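PDB 3L49: ABC sugar (Ribose) transporter, periplasmic substrate-binding subunit from Rhodobacter sphaeroides, which probably binds a sugar in the periplasm and hands it to an ABC transporter for uptake into the cell. Local coordinates for residues A[244-249]-A[274-279]; A[17-22]-A[222-227]; A[92-97]-A[136-141]. All coordinates share one frame; numbering follows the deposited sequence.

In the fold
The three contacts illustrate how a two-lobed periplasmic binding protein builds the cleft in which a solute would be held. Contact 1 lies in the hinge, where the chain crosses between lobes, while contacts 2 and 3 bridge the cleft. Contacts 1 and 2 have centres about 10 Å apart and are joined through backbone, Ala244 O lying 2.8 Å from Asp224 N in a probable hydrogen bond. Contact 3, its centre about 16 Å from that of contact 2 and 17 Å from that of contact 1, reaches the former through packing: Trp19 CH2 sits 3.2 Å from Asp93 OD2. Gln246, Asp224 and Asp93, one from each contact, approach to about 3 Å an unidentified ligand, probably from the crystallisation liquor.

Contact 1: residues A[244-249]-A[274-279]; sequences AAQQPS and APAVLI
Ala245 and Val277 form a hydrogen-bonded antiparallel pair in the hinge of a type I periplasmic binding fold, where strand 240-245 leads into helix 248-263 of the other lobe and strand 271-280 runs back. Two backbone bonds close this pair. Ala245 N reaches Val277 O at 2.7 Å, with the carbonyl pointing almost straight at the donor (C=O...N angle 171°), whereas the return bond from Val277 N to Ala245 O is longer, at 3.1 Å, and tilted from the carbonyl plane. CA-H...O contacts widen the ladder: Ala276 CA lies 3.3 Å from Ala245 O, and Ala244 CA leans on Val277 O beside the non-hydrogen-bonded pair Ala244-Leu278.

Apolar contact is slight. The methyl CD1 of Ile279 meets Ala245 CB at 3.6 Å, on the same face of the sheet as Val277. Ala244 and Leu278 occupy the other face, which is covered by Ile110 and Leu114 of helix 107-122.

The polar side chains behave differently. Gln246 turns from the neighbouring strand into the cleft, where OE1 bonds to Ser105 and NE2 to the unidentified ligand. Gln247, the N-cap residue of helix 248-263, extends beyond CG (chi2 156°) and crosses the Pro275 ring obliquely. Its NE2 is close to Pro275 O but too poorly angled for a hydrogen bond, and OE1 rests 3.4 Å from Pro275 CD.

Contact 2: residues A[17-22]-A[222-227]; sequences HDWDLK and GVDGSP
The indole of Trp19 and the carboxylate of Asp224 meet with their planes only 19° apart: the carboxylate lies nearly parallel to the indole, offset toward the CD1 rim, with OD1 over one face. Asp224 CG comes within 3.7 Å of Trp19 CD1 on the pyrrole side. The second oxygen, OD2, falls nearer the root of the side chain, 3.8 Å from Trp19 CB. Trp19 CG is turned away from its own backbone N (chi1 -169°), which carries the indole across to loop 222-227. The imidazole of His17, less certainly placed, with two conformers deposited, has Asp20 CB above one face, an oblique approach from Asp224 OD2, and the ring of Trp199 meeting it.

These residues line the cleft between the lobes: helix 18-33 belongs to one, the loop ahead of helix 227-234 to the other. His17 NE2 bonds the unidentified ligand, and Asp224 OD1 lies close to it in an undecided polar pair. Asp18 and Pro227 approach from opposite directions, Asp18 OD2 lying 3.4 Å from Pro227 CD. The same oxygen takes a salt bridge from Lys22 NZ, one helical turn on, at 2.9 Å on its syn side. With an alanine in place of Asp18, the Lys22 ammonium is likely to be left without its charged mate and a gap to open beside Pro227 CD.

Asp200 holds the loop within its own lobe by bonding Ser226 N. Across the cleft the two segments share neither a hydrogen bond nor a salt bridge, and van der Waals touch alone is consistent with lobes that must part again to release a solute.

Contact 3: residues A[92-97]-A[136-141]; sequences VDTATP and SVPVCK
Asp93 and Ala95 run past the first turn of helix 138-152, with CA atoms 6.4 Å apart for Asp93 and Val139 and 5.9 Å for Ala95 and Pro138. In this type I periplasmic binding fold the loop after strand 89-92 comes from one lobe and the helix from the other, so the contact spans the ligand cleft. A positive phi at Asp93 (70°) bends the chain as it leaves the strand, and Val137 stands at the N-cap position of the helix. No direct hydrogen bond joins the segments. A water does so instead: it donates weakly to Asp93 O at 2.8 Å and accepts from Val139 N, an amide of the first helical turn, at 3.3 Å.

On the helix side Pro138 and Val139 do the touching, Pro138 with the larger share. With chi1 of Val139 at -56°, its CG1 lies beside the backbone N, and this branch meets both Asp93 O, at 3.4 Å, and the carboxyl carbon Asp93 CG. The side chains of Asp93 and Val139 cross at about a right angle. Thus a methyl group packs against the carboxylate of a buried residue, whose OD1 is bonded to the hydroxyl of Thr104. Thr94 turns away from the helix, its hydroxyl bonded to Glu67.

Cys140, in the same turn, is in a disulfide with Cys198. The Pro138 ring sits against the loop backbone. Pro138 CB comes 3.7 Å from Ala95 N, while the methyl of Ala95 touches the same proline carbon, CB to CB, at 4.0 Å.

Contact 1: residues A[244-249]-A[274-279]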
ATOM      1  N   ALA A 244      -0.104   9.670   4.516  1.00 31.07           N
ATOM      2  CA  ALA A 244       0.628   8.826   5.448  1.00 26.25           C
ATOM      3  C   ALA A 244       1.922   8.359   4.785  1.00 25.60           C
ATOM      4  O   ALA A 244       1.915   7.433   3.973  1.00 26.25           O
ATOM      5  CB  ALA A 244      -0.224   7.646   5.875  1.00 20.06           C
ATOM      6  N   ALA A 245       3.031   9.011   5.123  1.00 26.36           N
ATOM      7  CA  ALA A 245       4.308   8.718   4.481  1.00 16.97           C
ATOM      8  C   ALA A 245       5.036   7.533   5.105  1.00 32.27           C
ATOM      9  O   ALA A 245       5.484   7.610   6.249  1.00 36.01           O
ATOM     10  CB  ALA A 245       5.186   9.933   4.493  1.00 23.71           C
ATOM     11  N   GLN A 246       5.176   6.458   4.327  1.00 27.15           N
ATOM     12  CA  GLN A 246       5.806   5.217   4.772  1.00 23.72           C
ATOM     13  C   GLN A 246       7.286   5.147   4.408  1.00 27.16           C
ATOM     14  O   GLN A 246       7.792   5.988   3.678  1.00 24.36           O
ATOM     15  CB  GLN A 246       5.114   4.023   4.123  1.00 23.26           C
ATOM     16  CG  GLN A 246       3.652   3.830   4.471  1.00 24.64           C
ATOM     17  CD  GLN A 246       3.127   2.560   3.859  1.00 25.81           C
ATOM     18  OE1 GLN A 246       3.154   1.501   4.483  1.00 30.03           O
ATOM     19  NE2 GLN A 246       2.700   2.641   2.605  1.00 25.27           N
ATOM     20  N   GLN A 247       7.972   4.115   4.899  1.00 29.08           N
ATOM     21  CA  GLN A 247       9.370   3.877   4.533  1.00 30.92           C
ATOM     22  C   GLN A 247       9.584   2.518   3.843  1.00 24.95           C
ATOM     23  O   GLN A 247      10.066   1.576   4.490  1.00 22.94           O
ATOM     24  CB  GLN A 247      10.262   3.982   5.773  1.00 30.67           C
ATOM     25  CG  GLN A 247      10.231   5.334   6.471  1.00 36.84           C
ATOM     26  CD  GLN A 247      10.628   5.248   7.932  1.00 41.91           C
ATOM     27  OE1 GLN A 247      11.386   4.365   8.335  1.00 44.20           O
ATOM     28  NE2 GLN A 247      10.125   6.178   8.734  1.00 40.17           N
ATOM     29  N   PRO A 248       9.215   2.401   2.539  1.00 25.53           N
ATOM     30  CA  PRO A 248       9.384   1.130   1.811  1.00 20.96           C
ATOM     31  C   PRO A 248      10.816   0.593   1.789  1.00 21.30           C
ATOM     32  O   PRO A 248      11.009  -0.618   1.911  1.00 20.24           O
ATOM     33  CB  PRO A 248       8.910   1.465   0.392  1.00 23.14           C
ATOM     34  CG  PRO A 248       8.930   2.948   0.308  1.00 31.33           C
ATOM     35  CD  PRO A 248       8.568   3.407   1.677  1.00 26.82           C
ATOM     36  N   SER A 249      11.800   1.481   1.660  1.00 16.82           N
ATOM     37  CA  SER A 249      13.207   1.088   1.735  1.00 24.57           C
ATOM     38  C   SER A 249      13.582   0.474   3.086  1.00 30.65           C
ATOM     39  O   SER A 249      14.389  -0.463   3.138  1.00 31.95           O
ATOM     40  CB  SER A 249      14.128   2.257   1.396  1.00 27.21           C
ATOM     41  OG  SER A 249      14.062   2.545   0.012  1.00 29.05           O
ATOM     42  N   ALA A 274       7.790  -0.715  10.317  1.00 29.01           N
ATOM     43  CA  ALA A 274       8.620   0.473  10.097  1.00 30.61           C
ATOM     44  C   ALA A 274       7.769   1.664  10.534  1.00 27.84           C
ATOM     45  O   ALA A 274       6.550   1.537  10.593  1.00 30.53           O
ATOM     46  CB  ALA A 274       9.022   0.598   8.635  1.00 21.27           C
ATOM     47  N   PRO A 275       8.402   2.798  10.901  1.00 32.01           N
ATOM     48  CA  PRO A 275       7.614   3.989  11.228  1.00 26.22           C
ATOM     49  C   PRO A 275       6.976   4.641  10.006  1.00 28.50           C
ATOM     50  O   PRO A 275       7.465   4.489   8.886  1.00 29.31           O
ATOM     51  CB  PRO A 275       8.653   4.951  11.820  1.00 23.60           C
ATOM     52  CG  PRO A 275       9.855   4.111  12.118  1.00 38.88           C
ATOM     53  CD  PRO A 275       9.844   3.038  11.096  1.00 29.71           C
ATOM     54  N   ALA A 276       5.884   5.354  10.239  1.00 23.47           N
ATOM     55  CA  ALA A 276       5.271   6.194   9.231  1.00 27.60           C
ATOM     56  C   ALA A 276       4.787   7.470   9.896  1.00 32.70           C
ATOM     57  O   ALA A 276       4.477   7.474  11.085  1.00 35.42           O
ATOM     58  CB  ALA A 276       4.128   5.477   8.576  1.00 27.44           C
ATOM     59  N   VAL A 277       4.744   8.561   9.140  1.00 40.04           N
ATOM     60  CA  VAL A 277       4.266   9.842   9.665  1.00 36.42           C
ATOM     61  C   VAL A 277       3.038  10.262   8.866  1.00 29.88           C
ATOM     62  O   VAL A 277       2.902   9.879   7.708  1.00 26.17           O
ATOM     63  CB  VAL A 277       5.329  10.971   9.545  1.00 36.88           C
ATOM     64  CG1 VAL A 277       5.126  12.026  10.636  1.00 37.58           C
ATOM     65  CG2 VAL A 277       6.745  10.416   9.614  1.00 50.47           C
ATOM     66  N   LEU A 278       2.152  11.035   9.492  1.00 22.57           N
ATOM     67  CA  LEU A 278       1.123  11.780   8.778  1.00 28.73           C
ATOM     68  C   LEU A 278       1.671  13.160   8.407  1.00 30.32           C
ATOM     69  O   LEU A 278       2.238  13.858   9.245  1.00 30.47           O
ATOM     70  CB  LEU A 278      -0.147  11.912   9.623  1.00 27.59           C
ATOM     71  CG  LEU A 278      -1.383  12.478   8.924  1.00 29.47           C
ATOM     72  CD1 LEU A 278      -2.018  11.426   8.046  1.00 36.37           C
ATOM     73  CD2 LEU A 278      -2.391  12.979   9.948  1.00 37.40           C
ATOM     74  N   ILE A 279       1.520  13.531   7.138  1.00 31.25           N
ATOM     75  CA  ILE A 279       1.979  14.822   6.630  1.00 30.04           C
ATOM     76  C   ILE A 279       0.769  15.594   6.112  1.00 29.19           C
ATOM     77  O   ILE A 279       0.098  15.149   5.186  1.00 30.85           O
ATOM     78  CB  ILE A 279       3.001  14.647   5.486  1.00 31.13           C
ATOM     79  CG1 ILE A 279       4.213  13.839   5.952  1.00 30.58           C
ATOM     80  CG2 ILE A 279       3.427  15.997   4.937  1.00 20.93           C
ATOM     81  CD1 ILE A 279       5.217  13.544   4.836  1.00 33.23           C
TER

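Contact 2: residues A[17-22]-A[222-227]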
ATOM      1  N   HIS A  17       5.385   1.273  -9.678  1.00 46.49           N
ATOM      2  CA  HIS A  17       5.346   2.569  -9.026  0.50 48.84           C
ATOM      3  C   HIS A  17       6.293   2.457  -7.876  1.00 48.38           C
ATOM      4  O   HIS A  17       6.707   1.452  -7.343  1.00 50.35           O
ATOM      5  CB  HIS A  17       3.971   3.006  -8.523  0.50 49.84           C
ATOM      6  CG  HIS A  17       3.392   2.096  -7.488  0.50 59.38           C
ATOM      7  ND1 HIS A  17       3.446   2.377  -6.141  0.50 67.68           N
ATOM      8  CD2 HIS A  17       2.752   0.907  -7.602  0.50 64.43           C
ATOM      9  CE1 HIS A  17       2.859   1.403  -5.469  0.50 65.70           C
ATOM     10  NE2 HIS A  17       2.430   0.500  -6.331  0.50 68.44           N
ATOM     11  N   ASP A  18       6.412   3.655  -7.330  1.00 45.10           N
ATOM     12  CA  ASP A  18       7.548   4.075  -6.497  1.00 47.10           C
ATOM     13  C   ASP A  18       7.745   3.289  -5.197  1.00 39.47           C
ATOM     14  O   ASP A  18       8.840   2.943  -4.846  1.00 32.31           O
ATOM     15  CB  ASP A  18       7.423   5.561  -6.176  1.00 56.04           C
ATOM     16  CG  ASP A  18       8.660   6.135  -5.569  1.00 69.03           C
ATOM     17  OD1 ASP A  18       9.700   6.129  -6.238  1.00 80.83           O
ATOM     18  OD2 ASP A  18       8.606   6.614  -4.431  1.00 72.89           O
ATOM     19  N   TRP A  19       6.675   3.063  -4.477  1.00 31.04           N
ATOM     20  CA  TRP A  19       6.746   2.375  -3.223  1.00 36.44           C
ATOM     21  C   TRP A  19       7.214   0.955  -3.480  1.00 35.52           C
ATOM     22  O   TRP A  19       8.119   0.478  -2.844  1.00 38.53           O
ATOM     23  CB  TRP A  19       5.390   2.405  -2.504  1.00 34.35           C
ATOM     24  CG  TRP A  19       5.388   1.944  -1.084  1.00 34.86           C
ATOM     25  CD1 TRP A  19       5.366   2.709   0.027  1.00 34.37           C
ATOM     26  CD2 TRP A  19       5.380   0.601  -0.628  1.00 31.73           C
ATOM     27  NE1 TRP A  19       5.343   1.940   1.124  1.00 30.51           N
ATOM     28  CE2 TRP A  19       5.343   0.635   0.753  1.00 25.91           C
ATOM     29  CE3 TRP A  19       5.371  -0.629  -1.260  1.00 34.62           C
ATOM     30  CZ2 TRP A  19       5.336  -0.486   1.494  1.00 28.30           C
ATOM     31  CZ3 TRP A  19       5.360  -1.726  -0.527  1.00 31.52           C
ATOM     32  CH2 TRP A  19       5.345  -1.665   0.839  1.00 31.39           C
ATOM     33  N   ASP A  20       6.598   0.308  -4.451  1.00 34.56           N
ATOM     34  CA  ASP A  20       6.917  -1.075  -4.792  1.00 30.91           C
ATOM     35  C   ASP A  20       8.362  -1.235  -5.225  1.00 25.93           C
ATOM     36  O   ASP A  20       9.025  -2.175  -4.806  1.00 27.47           O
ATOM     37  CB  ASP A  20       5.995  -1.573  -5.905  1.00 34.35           C
ATOM     38  CG  ASP A  20       4.582  -1.836  -5.422  1.00 42.16           C
ATOM     39  OD1 ASP A  20       4.186  -1.285  -4.373  1.00 51.41           O
ATOM     40  OD2 ASP A  20       3.860  -2.587  -6.106  1.00 38.83           O
ATOM     41  N   LEU A  21       8.837  -0.313  -6.063  1.00 27.93           N
ATOM     42  CA  LEU A  21      10.203  -0.352  -6.561  1.00 29.90           C
ATOM     43  C   LEU A  21      11.210  -0.173  -5.429  1.00 32.42           C
ATOM     44  O   LEU A  21      12.204  -0.898  -5.372  1.00 40.36           O
ATOM     45  CB  LEU A  21      10.425   0.683  -7.669  1.00 28.87           C
ATOM     46  CG  LEU A  21      11.854   0.749  -8.235  1.00 36.73           C
ATOM     47  CD1 LEU A  21      12.219  -0.539  -8.956  1.00 34.23           C
ATOM     48  CD2 LEU A  21      12.066   1.966  -9.141  1.00 25.07           C
ATOM     49  N   LYS A  22      10.933   0.772  -4.529  1.00 29.26           N
ATOM     50  CA  LYS A  22      11.764   0.994  -3.335  1.00 31.80           C
ATOM     51  C   LYS A  22      11.874  -0.228  -2.414  1.00 28.49           C
ATOM     52  O   LYS A  22      12.965  -0.536  -1.941  1.00 14.86           O
ATOM     53  CB  LYS A  22      11.274   2.207  -2.534  1.00 35.82           C
ATOM     54  CG  LYS A  22      12.130   3.467  -2.654  1.00 45.42           C
ATOM     55  CD  LYS A  22      12.017   4.148  -4.014  1.00 66.10           C
ATOM     56  CE  LYS A  22      12.273   5.650  -3.913  1.00 70.31           C
ATOM     57  NZ  LYS A  22      11.170   6.362  -3.192  1.00 55.33           N
ATOM     58  N   GLY A 222      -4.496  10.205   1.002  1.00 23.40           N
ATOM     59  CA  GLY A 222      -3.995   8.890   0.612  1.00 18.45           C
ATOM     60  C   GLY A 222      -2.817   8.461   1.451  1.00 21.60           C
ATOM     61  O   GLY A 222      -2.459   9.132   2.416  1.00 25.24           O
ATOM     62  N   VAL A 223      -2.209   7.345   1.061  1.00 18.55           N
ATOM     63  CA  VAL A 223      -1.169   6.688   1.846  1.00 21.63           C
ATOM     64  C   VAL A 223      -0.011   6.325   0.931  1.00 25.24           C
ATOM     65  O   VAL A 223      -0.249   5.838  -0.163  1.00 24.29           O
ATOM     66  CB  VAL A 223      -1.704   5.374   2.478  1.00 23.91           C
ATOM     67  CG1 VAL A 223      -0.561   4.528   3.057  1.00 25.47           C
ATOM     68  CG2 VAL A 223      -2.776   5.643   3.539  1.00 20.88           C
ATOM     69  N   ASP A 224       1.218   6.616   1.372  1.00 27.08           N
ATOM     70  CA  ASP A 224       2.495   6.037   0.877  1.00 37.27           C
ATOM     71  C   ASP A 224       3.637   7.013   1.007  1.00 32.99           C
ATOM     72  O   ASP A 224       4.694   6.665   1.519  1.00 32.53           O
ATOM     73  CB  ASP A 224       2.460   5.515  -0.568  1.00 44.89           C
ATOM     74  CG  ASP A 224       1.992   4.076  -0.658  1.00 52.55           C
ATOM     75  OD1 ASP A 224       1.712   3.482   0.403  1.00 48.13           O
ATOM     76  OD2 ASP A 224       1.881   3.556  -1.786  1.00 53.02           O
ATOM     77  N   GLY A 225       3.420   8.233   0.534  1.00 33.53           N
ATOM     78  CA  GLY A 225       4.465   9.241   0.525  1.00 35.04           C
ATOM     79  C   GLY A 225       5.242   9.284  -0.780  1.00 37.60           C
ATOM     80  O   GLY A 225       6.443   9.578  -0.779  1.00 40.08           O
ATOM     81  N   SER A 226       4.561   8.991  -1.889  1.00 37.52           N
ATOM     82  CA  SER A 226       5.144   9.117  -3.232  1.00 40.15           C
ATOM     83  C   SER A 226       5.482  10.585  -3.487  1.00 41.01           C
ATOM     84  O   SER A 226       4.641  11.456  -3.229  1.00 33.94           O
ATOM     85  CB  SER A 226       4.183   8.585  -4.308  1.00 40.35           C
ATOM     86  OG  SER A 226       3.149   9.513  -4.595  1.00 37.80           O
ATOM     87  N   PRO A 227       6.718  10.862  -3.970  1.00 44.69           N
ATOM     88  CA  PRO A 227       7.274  12.219  -4.097  1.00 40.71           C
ATOM     89  C   PRO A 227       6.337  13.257  -4.722  1.00 35.75           C
ATOM     90  O   PRO A 227       6.306  14.396  -4.258  1.00 28.14           O
ATOM     91  CB  PRO A 227       8.507  12.005  -4.976  1.00 43.96           C
ATOM     92  CG  PRO A 227       8.953  10.636  -4.628  1.00 44.81           C
ATOM     93  CD  PRO A 227       7.688   9.847  -4.426  1.00 39.18           C
TER

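Contact 3: residues A[92-97]-A[136-141]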
ATOM      1  N   VAL A  92       6.344  -8.978   2.853  1.00 28.71           N
ATOM      2  CA  VAL A  92       6.206  -7.551   3.079  1.00 27.81           C
ATOM      3  C   VAL A  92       4.795  -7.130   2.687  1.00 31.95           C
ATOM      4  O   VAL A  92       4.325  -7.429   1.584  1.00 29.94           O
ATOM      5  CB  VAL A  92       7.387  -6.664   2.503  1.00 31.53           C
ATOM      6  CG1 VAL A  92       8.572  -7.510   2.077  1.00 32.84           C
ATOM      7  CG2 VAL A  92       6.959  -5.727   1.394  1.00 17.28           C
ATOM      8  N   ASP A  93       4.107  -6.525   3.657  1.00 23.93           N
ATOM      9  CA  ASP A  93       2.703  -6.081   3.569  1.00 25.87           C
ATOM     10  C   ASP A  93       1.630  -7.172   3.534  1.00 31.36           C
ATOM     11  O   ASP A  93       0.504  -6.942   3.982  1.00 39.18           O
ATOM     12  CB  ASP A  93       2.487  -5.063   2.441  1.00 20.97           C
ATOM     13  CG  ASP A  93       2.906  -3.661   2.835  1.00 35.80           C
ATOM     14  OD1 ASP A  93       3.545  -3.486   3.895  1.00 45.57           O
ATOM     15  OD2 ASP A  93       2.583  -2.720   2.085  1.00 43.91           O
ATOM     16  N   THR A  94       1.962  -8.347   3.010  1.00 36.13           N
ATOM     17  CA  THR A  94       0.966  -9.398   2.838  1.00 34.68           C
ATOM     18  C   THR A  94       0.710 -10.114   4.163  1.00 35.72           C
ATOM     19  O   THR A  94       1.419 -11.054   4.530  1.00 44.16           O
ATOM     20  CB  THR A  94       1.363 -10.384   1.712  1.00 34.95           C
ATOM     21  OG1 THR A  94       1.759  -9.641   0.552  1.00 38.04           O
ATOM     22  CG2 THR A  94       0.188 -11.305   1.337  1.00 34.83           C
ATOM     23  N   ALA A  95      -0.299  -9.649   4.889  1.00 35.34           N
ATOM     24  CA  ALA A  95      -0.644 -10.247   6.175  1.00 32.13           C
ATOM     25  C   ALA A  95      -1.289 -11.611   5.973  1.00 36.79           C
ATOM     26  O   ALA A  95      -2.451 -11.707   5.567  1.00 40.97           O
ATOM     27  CB  ALA A  95      -1.560  -9.326   6.967  1.00 35.22           C
ATOM     28  N   THR A  96      -0.515 -12.663   6.239  1.00 39.32           N
ATOM     29  CA  THR A  96      -1.014 -14.037   6.126  1.00 40.03           C
ATOM     30  C   THR A  96      -0.459 -14.955   7.221  1.00 34.98           C
ATOM     31  O   THR A  96       0.708 -14.832   7.592  1.00 40.05           O
ATOM     32  CB  THR A  96      -0.794 -14.649   4.687  1.00 39.15           C
ATOM     33  OG1 THR A  96      -1.434 -15.931   4.600  1.00 41.01           O
ATOM     34  CG2 THR A  96       0.703 -14.783   4.311  1.00 13.25           C
ATOM     35  N   PRO A  97      -1.310 -15.855   7.764  1.00 32.30           N
ATOM     36  CA  PRO A  97      -0.886 -16.948   8.649  1.00 32.25           C
ATOM     37  C   PRO A  97       0.179 -17.890   8.053  1.00 30.59           C
ATOM     38  O   PRO A  97       0.895 -18.552   8.802  1.00 28.34           O
ATOM     39  CB  PRO A  97      -2.182 -17.726   8.885  1.00 32.16           C
ATOM     40  CG  PRO A  97      -3.262 -16.734   8.667  1.00 34.13           C
ATOM     41  CD  PRO A  97      -2.778 -15.828   7.598  1.00 27.28           C
ATOM     42  N   SER A 136      -8.987  -6.562  -1.591  1.00 25.14           N
ATOM     43  CA  SER A 136      -8.378  -7.898  -1.487  1.00 24.58           C
ATOM     44  C   SER A 136      -6.876  -7.884  -1.133  1.00 33.35           C
ATOM     45  O   SER A 136      -6.264  -8.945  -0.931  1.00 36.33           O
ATOM     46  CB  SER A 136      -8.586  -8.658  -2.792  1.00 28.56           C
ATOM     47  OG  SER A 136      -8.061  -7.911  -3.874  1.00 37.22           O
ATOM     48  N   VAL A 137      -6.282  -6.692  -1.093  1.00 25.19           N
ATOM     49  CA  VAL A 137      -4.929  -6.510  -0.584  1.00 30.94           C
ATOM     50  C   VAL A 137      -5.059  -6.186   0.907  1.00 31.68           C
ATOM     51  O   VAL A 137      -5.731  -5.213   1.264  1.00 38.01           O
ATOM     52  CB  VAL A 137      -4.192  -5.376  -1.340  1.00 28.32           C
ATOM     53  CG1 VAL A 137      -2.756  -5.242  -0.877  1.00 29.46           C
ATOM     54  CG2 VAL A 137      -4.234  -5.633  -2.826  1.00 29.71           C
ATOM     55  N   PRO A 138      -4.457  -7.026   1.780  1.00 33.56           N
ATOM     56  CA  PRO A 138      -4.491  -6.911   3.248  1.00 29.02           C
ATOM     57  C   PRO A 138      -4.354  -5.496   3.831  1.00 28.26           C
ATOM     58  O   PRO A 138      -5.189  -5.104   4.649  1.00 28.14           O
ATOM     59  CB  PRO A 138      -3.321  -7.797   3.689  1.00 25.94           C
ATOM     60  CG  PRO A 138      -3.291  -8.869   2.670  1.00 23.56           C
ATOM     61  CD  PRO A 138      -3.699  -8.222   1.362  1.00 36.50           C
ATOM     62  N   VAL A 139      -3.335  -4.741   3.409  1.00 24.68           N
ATOM     63  CA  VAL A 139      -3.108  -3.388   3.945  1.00 18.27           C
ATOM     64  C   VAL A 139      -4.202  -2.386   3.562  1.00 24.08           C
ATOM     65  O   VAL A 139      -4.547  -1.504   4.345  1.00 32.37           O
ATOM     66  CB  VAL A 139      -1.695  -2.831   3.624  1.00 21.76           C
ATOM     67  CG1 VAL A 139      -0.632  -3.781   4.138  1.00  9.94           C
ATOM     68  CG2 VAL A 139      -1.499  -2.561   2.118  1.00 22.23           C
ATOM     69  N   CYS A 140      -4.790  -2.562   2.387  1.00 26.43           N
ATOM     70  CA  CYS A 140      -5.877  -1.702   1.948  1.00 27.72           C
ATOM     71  C   CYS A 140      -7.188  -2.076   2.622  1.00 27.04           C
ATOM     72  O   CYS A 140      -8.073  -1.233   2.781  1.00 27.39           O
ATOM     73  CB  CYS A 140      -6.006  -1.749   0.425  1.00 29.48           C
ATOM     74  SG  CYS A 140      -4.776  -0.724  -0.431  1.00 34.73           S
ATOM     75  N   LYS A 141      -7.302  -3.344   3.007  1.00 28.95           N
ATOM     76  CA  LYS A 141      -8.430  -3.844   3.800  1.00 27.43           C
ATOM     77  C   LYS A 141      -8.435  -3.164   5.163  1.00 27.24           C
ATOM     78  O   LYS A 141      -9.481  -2.698   5.623  1.00 24.91           O
ATOM     79  CB  LYS A 141      -8.316  -5.366   3.956  1.00 29.26           C
ATOM     80  CG  LYS A 141      -9.572  -6.092   4.415  1.00 38.47           C
ATOM     81  CD  LYS A 141      -9.527  -6.446   5.890  1.00 54.35           C
ATOM     82  CE  LYS A 141     -10.662  -7.376   6.263  1.00 47.12           C
ATOM     83  NZ  LYS A 141     -10.366  -8.766   5.823  1.00 60.90           N
TER
HETATM   84  O   HOH W   1      -0.949  -6.227   1.751  1.00 33.40           O